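Local atomic coordinates of putative uncharacterized protein PH0242 (Pyrococcus horikoshii, PDB entry 3VU1), a protein that belongs to the AglB family of archaeal oligosaccharyltransferases and is represented here by its C-terminal globular domain. Residues A[379-384]-A[434-439]. Numbering follows the deposited sequence.
Sequences VGVDKE and GENEIV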
loop_
_atom_site.group_PDB
_atom_site.type_symbol
_atom_site.label_atom_id
_atom_site.label_comp_id
_atom_site.label_asym_id
_atom_site.label_seq_id
_atom_site.Cartn_x
_atom_site.Cartn_y
_atom_site.Cartn_z
ATOM N N VAL A 379 16.237 7.744 18.764
ATOM C CA VAL A 379 15.409 7.795 17.566
ATOM C C VAL A 379 15.969 8.761 16.527
ATOM O O VAL A 379 16.506 9.808 16.886
ATOM C CB VAL A 379 13.950 8.136 17.926
ATOM C CG1 VAL A 379 13.858 9.472 18.638
ATOM C CG2 VAL A 379 13.069 8.107 16.692
ATOM N N GLY A 380 15.852 8.390 15.252
ATOM C CA GLY A 380 16.324 9.221 14.132
ATOM C C GLY A 380 15.173 9.822 13.333
ATOM O O GLY A 380 14.187 9.134 13.048
ATOM N N VAL A 381 15.287 11.111 13.004
ATOM C CA VAL A 381 14.323 11.803 12.168
ATOM C C VAL A 381 15.045 12.605 11.114
ATOM O O VAL A 381 16.188 12.985 11.299
ATOM C CB VAL A 381 13.440 12.762 12.977
ATOM C CG1 VAL A 381 12.360 12.000 13.741
ATOM C CG2 VAL A 381 14.291 13.603 13.910
ATOM N N ASP A 382 14.357 12.872 10.011
ATOM C CA ASP A 382 14.930 13.605 8.874
ATOM C C ASP A 382 14.949 15.102 9.068
ATOM O O ASP A 382 15.807 15.757 8.520
ATOM C CB ASP A 382 14.191 13.260 7.577
ATOM C CG ASP A 382 14.529 11.861 7.078
ATOM O OD1 ASP A 382 15.742 11.539 7.065
ATOM O OD2 ASP A 382 13.602 11.085 6.718
ATOM N N LYS A 383 14.008 15.646 9.836
ATOM C CA LYS A 383 13.968 17.089 10.108
ATOM C C LYS A 383 13.597 17.391 11.569
ATOM O O LYS A 383 13.259 16.484 12.335
ATOM C CB LYS A 383 13.042 17.821 9.106
ATOM C CG LYS A 383 11.635 17.254 8.948
ATOM C CD LYS A 383 10.995 17.585 7.595
ATOM C CE LYS A 383 10.491 19.030 7.490
ATOM N NZ LYS A 383 9.385 19.414 8.429
ATOM N N GLU A 384 13.669 18.654 11.968
ATOM C CA GLU A 384 13.315 18.991 13.342
ATOM C C GLU A 384 11.799 18.978 13.545
ATOM O O GLU A 384 11.047 19.316 12.653
ATOM C CB GLU A 384 13.907 20.337 13.752
ATOM C CG GLU A 384 13.100 21.534 13.287
ATOM C CD GLU A 384 13.485 22.805 14.012
ATOM O OE1 GLU A 384 14.635 22.876 14.490
ATOM O OE2 GLU A 384 12.641 23.729 14.109
ATOM N N GLY A 434 18.714 13.782 12.693
ATOM C CA GLY A 434 19.735 12.826 13.120
ATOM C C GLY A 434 19.289 12.074 14.364
ATOM O O GLY A 434 18.090 11.987 14.655
ATOM N N GLU A 435 20.243 11.533 15.116
ATOM C CA GLU A 435 19.904 10.779 16.315
ATOM C C GLU A 435 19.479 11.685 17.463
ATOM O O GLU A 435 19.963 12.806 17.580
ATOM C CB GLU A 435 21.038 9.860 16.711
ATOM C CG GLU A 435 21.398 8.906 15.583
ATOM C CD GLU A 435 22.087 7.638 16.050
ATOM O OE1 GLU A 435 22.174 7.414 17.284
ATOM O OE2 GLU A 435 22.532 6.860 15.171
ATOM N N ASN A 436 18.535 11.195 18.271
ATOM C CA ASN A 436 17.991 11.906 19.416
ATOM C C ASN A 436 17.913 10.970 20.589
ATOM O O ASN A 436 17.263 9.937 20.479
ATOM C CB ASN A 436 16.572 12.366 19.125
ATOM C CG ASN A 436 16.519 13.519 18.172
ATOM O OD1 ASN A 436 16.464 14.674 18.596
ATOM N ND2 ASN A 436 16.538 13.224 16.874
ATOM N N GLU A 437 18.546 11.316 21.711
ATOM C CA GLU A 437 18.441 10.489 22.919
ATOM C C GLU A 437 17.289 10.957 23.768
ATOM O O GLU A 437 17.139 12.149 24.010
ATOM C CB GLU A 437 19.706 10.544 23.749
ATOM C CG GLU A 437 20.853 9.722 23.211
ATOM C CD GLU A 437 22.163 10.129 23.851
ATOM O OE1 GLU A 437 22.268 10.077 25.101
ATOM O OE2 GLU A 437 23.086 10.514 23.105
ATOM N N ILE A 438 16.470 10.016 24.216
ATOM C CA ILE A 438 15.270 10.350 24.961
ATOM C C ILE A 438 15.175 9.528 26.238
ATOM O O ILE A 438 15.348 8.300 26.213
ATOM C CB ILE A 438 13.993 10.230 24.083
ATOM C CG1 ILE A 438 13.719 11.547 23.359
ATOM C CG2 ILE A 438 12.759 9.914 24.912
ATOM C CD1 ILE A 438 14.406 11.659 22.021
ATOM N N VAL A 439 14.904 10.231 27.346
ATOM C CA VAL A 439 14.773 9.614 28.659
ATOM C C VAL A 439 13.504 10.104 29.362
ATOM O O VAL A 439 13.280 11.306 29.469
ATOM C CB VAL A 439 16.009 9.901 29.543
ATOM C CG1 VAL A 439 15.959 9.037 30.798
ATOM C CG2 VAL A 439 17.318 9.661 28.776
#
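Val379 and Asn436 form a hydrogen-bonded pair where two antiparallel strands meet, and the Asn436 side-chain amide adds to the pairing, a worked example of a side chain supplementing backbone bonds. The two residues exchange one firm and one weak backbone bond: Val379 N donates to Asn436 O (3.0 Å), while Asn436 N reaches Val379 O at a poorer angle of 126°. The same Val379 O also receives a weak bond from Asn436 ND2 (3.4 Å), so two N-H groups of one residue converge on a single carbonyl. On the face shared by the two residues, Val379 CG1 sits between its own backbone N and carbonyl carbon (chi1 59°), which sets it against Asn436 CB and 4.1 Å from Ile438 CD1. Gly380 and Glu435 form the next, non-hydrogen-bonded pair, where Gly380 CA makes a CA-H...O contact with Gly434 O (3.3 Å). Beyond it Val381 pairs with Gly434: Gly434 N donates to Val381 O (3.0 Å), and the return bond from Val381 N to Gly434 O is long and weak. Val381 CG2 lies against Asn436 ND2 at 3.7 Å, the two side chains crossing at about a right angle, with Leu431 of strand 412-431 touching both. The pairing thus joins the end of strand 372-381 to the start of strand 434-443 in the Peripheral 2 region, and the buried Asn436 amide ties the strand pair to the link that runs from strand 412-431 into strand 434-443, the amide nitrogen bonded chiefly to Arg432 O and weakly to Val379 O amid aliphatic neighbours.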